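Local coordinates for Cgl0159-like domain-containing protein (Corynebacterium glutamicum, PDB 3FOK) that is of unknown function but belongs to the Cgl0159-like family of TIM-barrel proteins and assembles as five copies, at residues D127-Y132 with A145-R150; Y132-M137 with V169-A174; E12-M17 with I95-A100; I78-P83 with D105-V110; G55-G60 with A65-Y70. All blocks are in the same frame, centred on the assembly; numbering follows the deposited sequence.

Contact 1. Residues D127-Y132 with A145-R150; sequences DRYTGY and AKTLVR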
# COMPACT_ATOMS: atom_id res chain seq x y z
N ASP A 127 -10.22 -4.81 -11.81
CA ASP A 127 -11.32 -3.84 -11.80
C ASP A 127 -11.32 -2.92 -10.58
O ASP A 127 -12.14 -3.08 -9.68
CB ASP A 127 -12.65 -4.59 -11.85
CG ASP A 127 -13.66 -3.92 -12.75
OD1 ASP A 127 -13.67 -2.67 -12.82
OD2 ASP A 127 -14.45 -4.64 -13.39
N ARG A 128 -10.43 -1.93 -10.58
CA ARG A 128 -10.31 -0.99 -9.47
C ARG A 128 -11.52 -0.08 -9.23
O ARG A 128 -12.30 0.20 -10.14
CB ARG A 128 -9.03 -0.18 -9.65
CG ARG A 128 -7.78 -1.05 -9.55
CD ARG A 128 -6.61 -0.50 -10.35
NE ARG A 128 -5.50 -0.08 -9.49
CZ ARG A 128 -4.36 -0.73 -9.37
NH1 ARG A 128 -4.14 -1.85 -10.04
NH2 ARG A 128 -3.41 -0.26 -8.57
N TYR A 129 -11.67 0.37 -7.99
CA TYR A 129 -12.77 1.25 -7.60
C TYR A 129 -12.47 2.70 -7.96
O TYR A 129 -11.74 3.41 -7.27
CB TYR A 129 -13.05 1.07 -6.11
CG TYR A 129 -13.82 -0.20 -5.86
CD1 TYR A 129 -15.16 -0.17 -5.48
CD2 TYR A 129 -13.23 -1.44 -6.11
CE1 TYR A 129 -15.91 -1.34 -5.37
CE2 TYR A 129 -13.97 -2.62 -6.00
CZ TYR A 129 -15.30 -2.56 -5.63
OH TYR A 129 -16.02 -3.72 -5.53
N THR A 130 -13.08 3.12 -9.07
CA THR A 130 -12.88 4.44 -9.64
C THR A 130 -14.08 5.39 -9.64
O THR A 130 -13.94 6.55 -10.05
CB THR A 130 -12.43 4.30 -11.10
OG1 THR A 130 -13.44 3.59 -11.83
CG2 THR A 130 -11.12 3.53 -11.19
N GLY A 131 -15.25 4.92 -9.20
CA GLY A 131 -16.41 5.79 -9.21
C GLY A 131 -16.95 6.17 -7.84
O GLY A 131 -16.23 6.74 -7.02
N TYR A 132 -18.22 5.86 -7.61
CA TYR A 132 -18.86 6.16 -6.34
C TYR A 132 -18.23 5.36 -5.21
O TYR A 132 -17.77 4.23 -5.42
CB TYR A 132 -20.35 5.79 -6.39
CG TYR A 132 -21.29 6.85 -6.90
CD1 TYR A 132 -21.53 8.01 -6.16
CD2 TYR A 132 -21.98 6.68 -8.10
CE1 TYR A 132 -22.44 8.97 -6.61
CE2 TYR A 132 -22.88 7.63 -8.55
CZ TYR A 132 -23.11 8.77 -7.80
OH TYR A 132 -24.02 9.71 -8.25
N ALA A 145 -25.90 0.79 -3.93
CA ALA A 145 -24.53 0.72 -4.43
C ALA A 145 -24.42 -0.52 -5.32
O ALA A 145 -25.11 -1.51 -5.07
CB ALA A 145 -23.54 0.63 -3.27
N LYS A 146 -23.58 -0.47 -6.35
CA LYS A 146 -23.42 -1.62 -7.22
C LYS A 146 -21.96 -1.84 -7.59
O LYS A 146 -21.19 -0.88 -7.78
CB LYS A 146 -24.29 -1.46 -8.48
CG LYS A 146 -23.54 -1.20 -9.78
CD LYS A 146 -23.14 -2.48 -10.50
CE LYS A 146 -22.47 -2.14 -11.83
NZ LYS A 146 -22.26 -3.31 -12.71
N THR A 147 -21.58 -3.11 -7.70
CA THR A 147 -20.21 -3.50 -8.02
C THR A 147 -20.16 -4.60 -9.07
O THR A 147 -21.07 -5.42 -9.16
CB THR A 147 -19.50 -4.04 -6.76
OG1 THR A 147 -19.47 -3.04 -5.75
CG2 THR A 147 -18.09 -4.48 -7.10
N LEU A 148 -19.09 -4.61 -9.86
CA LEU A 148 -18.91 -5.64 -10.87
C LEU A 148 -17.80 -6.53 -10.29
O LEU A 148 -16.70 -6.07 -10.03
CB LEU A 148 -18.44 -5.04 -12.19
CG LEU A 148 -18.73 -5.80 -13.49
CD1 LEU A 148 -17.61 -5.53 -14.49
CD2 LEU A 148 -18.85 -7.30 -13.25
N VAL A 149 -18.10 -7.81 -10.08
CA VAL A 149 -17.12 -8.73 -9.53
C VAL A 149 -16.86 -9.90 -10.46
O VAL A 149 -17.43 -10.97 -10.29
CB VAL A 149 -17.57 -9.30 -8.16
CG1 VAL A 149 -16.40 -9.99 -7.48
CG2 VAL A 149 -18.12 -8.18 -7.28
N ARG A 150 -15.99 -9.69 -11.44
CA ARG A 150 -15.64 -10.76 -12.37
C ARG A 150 -14.50 -11.54 -11.76
O ARG A 150 -13.48 -10.98 -11.35
CB ARG A 150 -15.26 -10.18 -13.73
CG ARG A 150 -16.46 -9.73 -14.54
CD ARG A 150 -16.04 -9.00 -15.79
NE ARG A 150 -15.35 -7.76 -15.45
CZ ARG A 150 -14.76 -6.96 -16.34
NH1 ARG A 150 -14.77 -7.28 -17.62
NH2 ARG A 150 -14.16 -5.85 -15.93
O HOH W 1 -15.15 -7.13 -12.48
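Asp127 OD2 is gripped from two directions: Arg150 NH2 donates to it at 2.8 Å, as part of a salt bridge, and a water lies 2.7 Å from the same oxygen. The contact ties the loop that follows strand 108-112 of the TIM barrel to strand 144-151, the next strand of its parallel sheet. The N-H of Arg150 points fairly straight at OD2 (159°) and keeps close to the guanidinium plane, yet it meets the carboxylate from above, the two planes being 61° apart. Gly117 N donates to Asp127 OD1, Gly117 O accepts from Arg150 NH2 and Glu124 forms a salt bridge with NH1, so the ion pair is part of a larger polar network. Leu148 CD1 packs 3.5 Å from Asp127 OD2. Nearer the start of the strand, the phenol end of Tyr129 reaches the side chain of Thr147. Their separation is too short to be reliable; the hydroxyl is hydrogen-bonded to Thr165 of helix 158-174. Arg150 bends at chi3 (-65°), which turns NE back to the side of its own N. There the water accepts from both Arg150 N, at 2.9 Å, and Arg150 NE, at 3.0 Å.

Contact 2. Residues Y132-M137 with V169-A174; sequences YNVSSM and VNEAAA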
# COMPACT_ATOMS: atom_id res chain seq x y z
N TYR A 132 -18.22 5.86 -7.61
CA TYR A 132 -18.86 6.16 -6.34
C TYR A 132 -18.23 5.36 -5.21
O TYR A 132 -17.77 4.23 -5.42
CB TYR A 132 -20.35 5.79 -6.39
CG TYR A 132 -21.29 6.85 -6.90
CD1 TYR A 132 -21.53 8.01 -6.16
CD2 TYR A 132 -21.98 6.68 -8.10
CE1 TYR A 132 -22.44 8.97 -6.61
CE2 TYR A 132 -22.88 7.63 -8.55
CZ TYR A 132 -23.11 8.77 -7.80
OH TYR A 132 -24.02 9.71 -8.25
N ASN A 133 -18.21 5.94 -4.02
CA ASN A 133 -17.74 5.23 -2.84
C ASN A 133 -18.86 5.47 -1.83
O ASN A 133 -19.66 6.39 -2.00
CB ASN A 133 -16.37 5.73 -2.32
CG ASN A 133 -16.33 7.22 -2.07
OD1 ASN A 133 -17.35 7.87 -1.88
ND2 ASN A 133 -15.12 7.77 -2.06
N VAL A 134 -18.93 4.65 -0.79
CA VAL A 134 -19.99 4.79 0.19
C VAL A 134 -20.11 6.20 0.76
O VAL A 134 -21.22 6.73 0.92
CB VAL A 134 -19.81 3.78 1.33
CG1 VAL A 134 -20.84 4.03 2.43
CG2 VAL A 134 -19.96 2.37 0.78
N SER A 135 -18.98 6.81 1.07
CA SER A 135 -18.97 8.15 1.62
C SER A 135 -19.79 9.14 0.80
O SER A 135 -20.67 9.82 1.32
CB SER A 135 -17.53 8.66 1.74
OG SER A 135 -17.50 10.06 1.97
N SER A 136 -19.50 9.22 -0.50
CA SER A 136 -20.21 10.16 -1.37
C SER A 136 -21.67 9.76 -1.60
O SER A 136 -22.52 10.62 -1.82
CB SER A 136 -19.50 10.28 -2.72
OG SER A 136 -19.68 9.12 -3.50
N MSE A 137 -21.96 8.47 -1.57
CA MSE A 137 -23.32 8.01 -1.78
C MSE A 137 -24.18 8.38 -0.58
O MSE A 137 -25.29 8.88 -0.73
CB MSE A 137 -23.34 6.50 -2.01
CG MSE A 137 -22.58 6.07 -3.25
SE MSE A 137 -22.95 4.25 -3.79
CE MSE A 137 -24.15 4.62 -5.20
N VAL A 169 -18.22 -3.79 0.57
CA VAL A 169 -19.34 -4.34 1.32
C VAL A 169 -19.23 -3.95 2.79
O VAL A 169 -20.23 -3.64 3.43
CB VAL A 169 -19.40 -5.88 1.18
CG1 VAL A 169 -20.53 -6.43 2.04
CG2 VAL A 169 -19.62 -6.26 -0.27
N ASN A 170 -18.01 -3.98 3.33
CA ASN A 170 -17.79 -3.60 4.72
C ASN A 170 -18.41 -2.23 4.94
O ASN A 170 -19.24 -2.04 5.83
CB ASN A 170 -16.30 -3.50 5.05
CG ASN A 170 -15.61 -4.85 5.12
OD1 ASN A 170 -14.40 -4.92 5.33
ND2 ASN A 170 -16.38 -5.93 4.96
N GLU A 171 -18.00 -1.28 4.11
CA GLU A 171 -18.48 0.10 4.21
C GLU A 171 -19.97 0.24 3.93
O GLU A 171 -20.67 0.95 4.65
CB GLU A 171 -17.70 1.00 3.25
CG GLU A 171 -16.24 1.18 3.61
CD GLU A 171 -15.54 2.16 2.69
OE1 GLU A 171 -15.97 3.32 2.61
OE2 GLU A 171 -14.55 1.75 2.03
N ALA A 172 -20.46 -0.42 2.89
CA ALA A 172 -21.87 -0.33 2.55
C ALA A 172 -22.74 -0.86 3.69
O ALA A 172 -23.72 -0.23 4.07
CB ALA A 172 -22.15 -1.09 1.27
N ALA A 173 -22.38 -2.02 4.22
CA ALA A 173 -23.14 -2.63 5.30
C ALA A 173 -23.13 -1.74 6.54
O ALA A 173 -24.17 -1.50 7.15
CB ALA A 173 -22.57 -4.00 5.64
N ALA A 174 -21.95 -1.25 6.91
CA ALA A 174 -21.82 -0.39 8.08
C ALA A 174 -22.65 0.88 7.96
O ALA A 174 -23.06 1.46 8.97
CB ALA A 174 -20.35 -0.04 8.31
O HOH W 2 -16.28 5.73 1.16
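Two helices on the outside of the barrel, 134-140 and 158-174, meet here through Val134 in the first turn of one and Glu171 and Ala172 near the end of the other. Val134 does most of the touching. Its CG2 lies 3.6 Å from Glu171 CB and 3.5 Å from Ala172 N, with Ala172 CB a little farther away at 4.1 Å. With Val134 CG1 anti to the backbone N (chi1 174°), CG1 comes alongside the backbone at the carbonyl of Glu171, and the valine fork straddles the 171-172 peptide. Asn133 is the N-cap of helix 134-140: its OD1 accepts from Ser136 N at 2.9 Å, the N-H pointing almost straight at it (166°). The N-H of Ser135, another of the first turn, is taken by a water that accepts from Ser135 N at 2.9 Å and donates to Glu171 OE1 at 2.8 Å. Asn170 of a neighbouring subunit packs on Asn133. The direct contact is van der Waals packing of Val134, without a hydrogen bond, while the water links the carboxylate to the helix start, where the negative charge would probably be favoured by the helix dipole.

Contact 3. Residues E12-M17 with I95-A100; sequences EALRRM and IDDLAA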
# COMPACT_ATOMS: atom_id res chain seq x y z
N GLU A 12 -28.79 23.38 -22.37
CA GLU A 12 -27.99 24.58 -22.30
C GLU A 12 -27.83 24.95 -20.83
O GLU A 12 -26.76 25.38 -20.40
CB GLU A 12 -28.65 25.74 -23.05
CG GLU A 12 -27.82 27.01 -23.03
CD GLU A 12 -26.46 26.81 -23.67
OE1 GLU A 12 -25.52 27.58 -23.35
OE2 GLU A 12 -26.32 25.88 -24.50
N ALA A 13 -28.90 24.77 -20.06
CA ALA A 13 -28.88 25.07 -18.63
C ALA A 13 -27.96 24.11 -17.88
O ALA A 13 -27.23 24.52 -16.98
CB ALA A 13 -30.30 25.00 -18.07
N LEU A 14 -28.01 22.82 -18.24
CA LEU A 14 -27.17 21.80 -17.61
C LEU A 14 -25.70 22.11 -17.83
O LEU A 14 -24.93 22.19 -16.88
CB LEU A 14 -27.50 20.41 -18.17
CG LEU A 14 -26.56 19.23 -17.90
CD1 LEU A 14 -26.42 18.96 -16.41
CD2 LEU A 14 -27.12 17.99 -18.60
N ARG A 15 -25.31 22.27 -19.09
CA ARG A 15 -23.92 22.59 -19.42
C ARG A 15 -23.54 23.87 -18.70
O ARG A 15 -22.49 23.96 -18.05
CB ARG A 15 -23.74 22.83 -20.92
CG ARG A 15 -23.74 21.60 -21.80
CD ARG A 15 -23.23 21.97 -23.19
NE ARG A 15 -24.10 22.92 -23.87
CZ ARG A 15 -25.10 22.57 -24.68
NH1 ARG A 15 -25.35 21.29 -24.90
NH2 ARG A 15 -25.84 23.50 -25.25
N ARG A 16 -24.40 24.86 -18.84
CA ARG A 16 -24.19 26.17 -18.25
C ARG A 16 -24.15 26.09 -16.73
O ARG A 16 -23.52 26.92 -16.08
CB ARG A 16 -25.30 27.11 -18.70
CG ARG A 16 -25.06 28.56 -18.37
CD ARG A 16 -26.05 29.45 -19.11
NE ARG A 16 -25.85 29.42 -20.56
CZ ARG A 16 -26.29 30.37 -21.38
NH1 ARG A 16 -26.96 31.42 -20.89
NH2 ARG A 16 -26.07 30.28 -22.68
N MSE A 17 -24.80 25.08 -16.16
CA MSE A 17 -24.80 24.94 -14.71
C MSE A 17 -23.45 24.40 -14.23
O MSE A 17 -22.81 25.00 -13.37
CB MSE A 17 -25.91 23.99 -14.25
CG MSE A 17 -26.10 24.00 -12.74
SE MSE A 17 -27.21 22.57 -12.07
CE MSE A 17 -28.94 23.18 -12.70
N ILE A 95 -25.40 10.29 -13.18
CA ILE A 95 -26.38 10.64 -12.17
C ILE A 95 -26.46 12.14 -11.92
O ILE A 95 -27.56 12.69 -11.80
CB ILE A 95 -26.08 9.91 -10.84
CG1 ILE A 95 -26.18 8.40 -11.06
CG2 ILE A 95 -27.06 10.35 -9.76
CD1 ILE A 95 -27.51 7.94 -11.66
N ASP A 96 -25.32 12.83 -11.87
CA ASP A 96 -25.35 14.27 -11.65
C ASP A 96 -26.15 14.97 -12.75
O ASP A 96 -26.99 15.81 -12.44
CB ASP A 96 -23.93 14.85 -11.57
CG ASP A 96 -23.16 14.36 -10.34
OD1 ASP A 96 -23.79 14.08 -9.30
OD2 ASP A 96 -21.91 14.26 -10.42
N ASP A 97 -25.90 14.63 -14.01
CA ASP A 97 -26.66 15.27 -15.09
C ASP A 97 -28.15 15.05 -14.85
O ASP A 97 -28.91 16.01 -14.73
CB ASP A 97 -26.26 14.72 -16.46
CG ASP A 97 -24.87 15.16 -16.89
OD1 ASP A 97 -24.44 16.25 -16.46
OD2 ASP A 97 -24.22 14.42 -17.66
N LEU A 98 -28.57 13.79 -14.77
CA LEU A 98 -29.97 13.47 -14.54
C LEU A 98 -30.51 14.20 -13.31
O LEU A 98 -31.66 14.63 -13.30
CB LEU A 98 -30.15 11.96 -14.37
CG LEU A 98 -29.98 11.07 -15.60
CD1 LEU A 98 -30.03 9.60 -15.18
CD2 LEU A 98 -31.07 11.38 -16.62
N ALA A 99 -29.68 14.35 -12.29
CA ALA A 99 -30.11 15.04 -11.08
C ALA A 99 -30.26 16.52 -11.36
O ALA A 99 -31.24 17.15 -10.95
CB ALA A 99 -29.10 14.81 -9.96
N ALA A 100 -29.28 17.08 -12.07
CA ALA A 100 -29.30 18.50 -12.41
C ALA A 100 -30.52 18.82 -13.27
O ALA A 100 -31.15 19.86 -13.10
CB ALA A 100 -28.02 18.86 -13.16
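Leu14 reaches across to helix 92-100 and crosses the side chain of Asp97 at about a right angle, while Met17, one turn on, comes in beside the methyl of Ala100. This is helix-to-helix packing at the periphery of the TIM barrel: N-terminal helix 8-20 lies against helix 92-100, which follows strand 87-90. The axes of segments 12-17 and 95-100 come within 10.3 Å and make an angle of 120°, so the helices meet over a small patch. Leu14 holds its CG anti to the backbone N (chi1 167°), sending CD1 into the angle between Asp97 and Ala100. That methyl is 3.6 Å from Ala100 CB and 3.4 Å from Asp97 OD1. Met17, a selenomethionine, runs out extended and then turns at chi3 (-72°); its SE sits 4.0 Å from Ala100 CB. Ala100 CB is thus shared by both hydrophobic residues. OD1 of Asp97 lies against the two methyls of Leu14, but its ionic partner is Arg18, just beyond the helix segment. Thr237 of a neighbouring subunit packs on Leu14, so the patch adjoins an interface. Elsewhere on helix 8-20, Glu12 holds two arginines of its own helix in a salt-bridge network: Arg15 NH2 faces Glu12 OE2, and Arg16 NH2 donates to Glu12 OE1 at 2.8 Å.

Contact 4. Residues I78-P83 with D105-V110; sequences IALSRP and DDKIVV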
# COMPACT_ATOMS: atom_id res chain seq x y z
N ILE A 78 -36.47 9.19 -21.19
CA ILE A 78 -37.65 8.51 -21.68
C ILE A 78 -37.98 7.33 -20.77
O ILE A 78 -39.10 7.18 -20.29
CB ILE A 78 -37.44 7.99 -23.12
CG1 ILE A 78 -37.34 9.18 -24.08
CG2 ILE A 78 -38.59 7.07 -23.52
CD1 ILE A 78 -37.05 8.78 -25.52
N ALA A 79 -36.98 6.48 -20.54
CA ALA A 79 -37.15 5.31 -19.68
C ALA A 79 -37.69 5.72 -18.31
O ALA A 79 -38.65 5.12 -17.81
CB ALA A 79 -35.83 4.58 -19.53
N LEU A 80 -37.09 6.74 -17.71
CA LEU A 80 -37.52 7.21 -16.39
C LEU A 80 -38.92 7.81 -16.37
O LEU A 80 -39.54 7.88 -15.31
CB LEU A 80 -36.53 8.25 -15.85
CG LEU A 80 -35.13 7.78 -15.45
CD1 LEU A 80 -34.33 8.97 -14.92
CD2 LEU A 80 -35.23 6.69 -14.38
N SER A 81 -39.41 8.25 -17.52
CA SER A 81 -40.73 8.85 -17.59
C SER A 81 -41.84 7.80 -17.68
O SER A 81 -42.99 8.07 -17.36
CB SER A 81 -40.83 9.79 -18.78
OG SER A 81 -40.80 9.07 -20.00
N ARG A 82 -41.47 6.60 -18.12
CA ARG A 82 -42.45 5.52 -18.26
C ARG A 82 -42.85 4.98 -16.90
O ARG A 82 -42.01 4.77 -16.02
CB ARG A 82 -41.86 4.39 -19.10
CG ARG A 82 -41.26 4.86 -20.41
CD ARG A 82 -42.24 5.68 -21.21
NE ARG A 82 -43.45 4.93 -21.52
CZ ARG A 82 -44.47 5.41 -22.22
NH1 ARG A 82 -44.43 6.65 -22.69
NH2 ARG A 82 -45.53 4.65 -22.47
N PRO A 83 -44.15 4.75 -16.69
CA PRO A 83 -44.59 4.22 -15.39
C PRO A 83 -43.97 2.84 -15.19
O PRO A 83 -43.83 2.08 -16.15
CB PRO A 83 -46.11 4.18 -15.53
CG PRO A 83 -46.30 3.92 -17.00
CD PRO A 83 -45.30 4.87 -17.61
N ASP A 105 -36.73 12.64 -9.08
CA ASP A 105 -37.64 12.73 -7.94
C ASP A 105 -38.42 11.43 -7.83
O ASP A 105 -38.94 10.94 -8.83
CB ASP A 105 -38.64 13.88 -8.10
CG ASP A 105 -37.99 15.24 -8.02
OD1 ASP A 105 -37.23 15.48 -7.05
OD2 ASP A 105 -38.24 16.08 -8.91
N ASP A 106 -38.49 10.87 -6.63
CA ASP A 106 -39.22 9.62 -6.41
C ASP A 106 -38.62 8.45 -7.17
O ASP A 106 -39.33 7.51 -7.53
CB ASP A 106 -40.68 9.78 -6.80
CG ASP A 106 -41.47 10.60 -5.81
OD1 ASP A 106 -42.59 11.05 -6.16
OD2 ASP A 106 -40.99 10.79 -4.66
N LYS A 107 -37.33 8.51 -7.43
CA LYS A 107 -36.68 7.43 -8.15
C LYS A 107 -35.58 6.83 -7.29
O LYS A 107 -35.13 7.43 -6.31
CB LYS A 107 -36.09 7.93 -9.47
CG LYS A 107 -37.13 8.44 -10.47
CD LYS A 107 -37.99 7.32 -11.04
CE LYS A 107 -39.00 7.87 -12.04
NZ LYS A 107 -39.77 6.80 -12.74
N ILE A 108 -35.16 5.62 -7.66
CA ILE A 108 -34.10 4.93 -6.95
C ILE A 108 -32.80 5.14 -7.69
O ILE A 108 -32.70 4.85 -8.88
CB ILE A 108 -34.40 3.42 -6.88
CG1 ILE A 108 -35.61 3.17 -5.98
CG2 ILE A 108 -33.17 2.66 -6.37
CD1 ILE A 108 -35.45 3.74 -4.58
N VAL A 109 -31.80 5.67 -7.00
CA VAL A 109 -30.51 5.91 -7.63
C VAL A 109 -29.50 4.86 -7.18
O VAL A 109 -29.25 4.70 -5.98
CB VAL A 109 -29.93 7.29 -7.27
CG1 VAL A 109 -28.73 7.58 -8.15
CG2 VAL A 109 -31.00 8.36 -7.42
N VAL A 110 -28.93 4.14 -8.14
CA VAL A 110 -27.94 3.12 -7.85
C VAL A 110 -26.61 3.63 -8.40
O VAL A 110 -26.51 3.99 -9.58
CB VAL A 110 -28.27 1.78 -8.54
CG1 VAL A 110 -27.33 0.69 -8.03
CG2 VAL A 110 -29.71 1.41 -8.27
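The flat group here is the backbone carbonyl of Leu80, and Lys107 NZ approaches it in the carbonyl plane, on a lone pair of the oxygen. The bond from Lys107 NZ to Leu80 O is 2.8 Å long, with a C=O...N angle of 144°. Lys107 turns once, at chi2 (-69°), and then runs out straight to CE and NZ; its CE also comes 3.3 Å from Leu80 O. Leu80 lies in the last turn of helix 69-81, where backbone carbonyls run short of N-H partners within the helix, so the ammonium group supplies a donor at the C-terminal end, whose partial negative charge would probably strengthen the attraction. NZ also donates to Val85 O, its strongest polar partner, in the loop after the helix. The apolar part of the lysine passes Leu80, with its CD 4.4 Å from Leu80 CD2. Lys107 directly precedes strand 108-112 and so crosses from the entry of that strand to the exit of helix 69-81. Between these two elements the chain makes strand 87-90 and helix 92-100; strand 87-90 is the parallel neighbour of 108-112, and Ala79 and Arg82 pack on helix 284-295.

Contact 5. Residues G55-G60 with A65-Y70; sequences GALAVG and AMANRY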
# COMPACT_ATOMS: atom_id res chain seq x y z
N GLY A 55 -15.49 2.09 -20.61
CA GLY A 55 -14.96 2.02 -21.96
C GLY A 55 -15.74 1.08 -22.87
O GLY A 55 -15.18 0.55 -23.83
N ALA A 56 -17.01 0.87 -22.56
CA ALA A 56 -17.85 -0.03 -23.36
C ALA A 56 -19.06 0.69 -23.95
O ALA A 56 -20.11 0.77 -23.32
CB ALA A 56 -18.31 -1.20 -22.50
N LEU A 57 -18.90 1.22 -25.16
CA LEU A 57 -19.98 1.94 -25.83
C LEU A 57 -20.83 1.10 -26.78
O LEU A 57 -21.81 1.59 -27.33
CB LEU A 57 -19.43 3.13 -26.63
CG LEU A 57 -18.65 4.31 -26.02
CD1 LEU A 57 -19.32 4.76 -24.73
CD2 LEU A 57 -17.22 3.90 -25.77
N ALA A 58 -20.47 -0.16 -26.98
CA ALA A 58 -21.21 -1.01 -27.93
C ALA A 58 -22.55 -1.60 -27.50
O ALA A 58 -22.84 -1.76 -26.31
CB ALA A 58 -20.29 -2.13 -28.42
N VAL A 59 -23.37 -1.92 -28.50
CA VAL A 59 -24.69 -2.54 -28.32
C VAL A 59 -24.91 -3.51 -29.49
O VAL A 59 -25.53 -4.56 -29.34
CB VAL A 59 -25.82 -1.48 -28.31
CG1 VAL A 59 -27.17 -2.17 -28.15
CG2 VAL A 59 -25.61 -0.50 -27.16
N GLY A 60 -24.38 -3.14 -30.65
CA GLY A 60 -24.48 -3.94 -31.87
C GLY A 60 -23.75 -3.04 -32.85
O GLY A 60 -23.31 -3.42 -33.94
N ALA A 65 -23.80 4.69 -30.25
CA ALA A 65 -24.52 3.99 -29.20
C ALA A 65 -23.75 4.25 -27.92
O ALA A 65 -22.68 3.69 -27.70
CB ALA A 65 -24.57 2.49 -29.50
N MSE A 66 -24.31 5.11 -27.08
CA MSE A 66 -23.70 5.47 -25.80
C MSE A 66 -22.57 6.49 -25.97
O MSE A 66 -22.26 7.23 -25.03
CB MSE A 66 -23.20 4.22 -25.07
CG MSE A 66 -24.27 3.13 -24.98
SE MSE A 66 -24.08 1.88 -23.51
CE MSE A 66 -25.23 2.78 -22.24
N ALA A 67 -21.97 6.53 -27.15
CA ALA A 67 -20.90 7.49 -27.41
C ALA A 67 -21.45 8.90 -27.31
O ALA A 67 -20.79 9.81 -26.81
CB ALA A 67 -20.31 7.26 -28.80
N ASN A 68 -22.68 9.09 -27.78
CA ASN A 68 -23.33 10.39 -27.72
C ASN A 68 -24.04 10.50 -26.37
O ASN A 68 -25.10 9.91 -26.17
CB ASN A 68 -24.34 10.52 -28.87
CG ASN A 68 -25.01 11.88 -28.90
OD1 ASN A 68 -25.36 12.39 -29.97
ND2 ASN A 68 -25.21 12.48 -27.73
N ARG A 69 -23.44 11.26 -25.46
CA ARG A 69 -23.99 11.43 -24.13
C ARG A 69 -25.35 12.13 -24.10
O ARG A 69 -26.18 11.83 -23.24
CB ARG A 69 -22.98 12.19 -23.25
CG ARG A 69 -23.44 12.41 -21.81
CD ARG A 69 -23.69 11.09 -21.06
NE ARG A 69 -22.53 10.64 -20.29
CZ ARG A 69 -21.68 9.70 -20.68
NH1 ARG A 69 -21.84 9.09 -21.85
NH2 ARG A 69 -20.67 9.35 -19.90
N TYR A 70 -25.58 13.04 -25.03
CA TYR A 70 -26.86 13.75 -25.07
C TYR A 70 -28.00 12.80 -25.41
O TYR A 70 -29.08 12.89 -24.84
CB TYR A 70 -26.80 14.90 -26.06
CG TYR A 70 -25.94 16.04 -25.58
CD1 TYR A 70 -26.44 17.00 -24.69
CD2 TYR A 70 -24.60 16.14 -25.96
CE1 TYR A 70 -25.63 18.02 -24.20
CE2 TYR A 70 -23.79 17.15 -25.47
CZ TYR A 70 -24.31 18.09 -24.60
OH TYR A 70 -23.50 19.09 -24.11
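Leu57 leaves the loop 55-60 and leans on the backbone of 65-67. Its CB faces the carbonyl oxygen of Ala65, although that oxygen stands too close to Leu57 O in the model for its position to be trusted. CG sits 4.1 Å from Ala67 CA and 4.4 Å from Ala67 CB, alongside that residue. At the tip, CD1 lies 3.9 Å from Met66 CB and 4.0 Å from Ala67 N, and it also approaches the carbonyl of Met66. Leu57 CG stands anti to its own carbonyl carbon (Leu57 chi1 -61°), a turn that carries the branch over the Met66-Ala67 peptide. The contact lies in the connection of the TIM barrel between strand 44-48 and helix 69-81 and runs into the first residues of that helix, so a beta-alpha loop folds back upon itself just ahead of the N-cap residue, Asn68. A second apolar touch flanks the first: Val59 CG2 is 3.9 Å from Ala65 CB and 4.4 Å from Met66 CG. Met66, a selenomethionine, starts out toward the loop; its SE lies 4.1 Å from Ala56 O, and the turn at chi3 (94°) then sends CE away from segment 55-60. The same side chain also touches His51 and Tyr278. No hydrogen bond crosses between the two segments. Ile203 of a neighbouring subunit packs on Ala67, and at the start of the helix Met66 O lies at the edge of the Arg69 guanidinium, in its plane, while Arg69 NH2 forms a salt bridge with Asp93.

Contacts 1, 2 and 3 are buried, 4 and 5 only partly. Contact 1 is the most central, with its buried ion pair against a barrel strand. Contact 2 shares Tyr132 with it and moves outward to two helices, where apolar packing dominates and a water links Glu171 to a helix start. Contact 3, though buried, lies farthest from the chain's centre and joins two helices by hydrophobic side chains; its Ile95 touches both Tyr132 and Val109, of contact 4. Contacts 4 and 5 use opposite ends of helix 69-81, one through a lysine on a carbonyl, the other through apolar loop packing. Arg15 and Tyr70 probably hydrogen-bond, linking contacts 3 and 5. Contact 4 alone meets no other subunit.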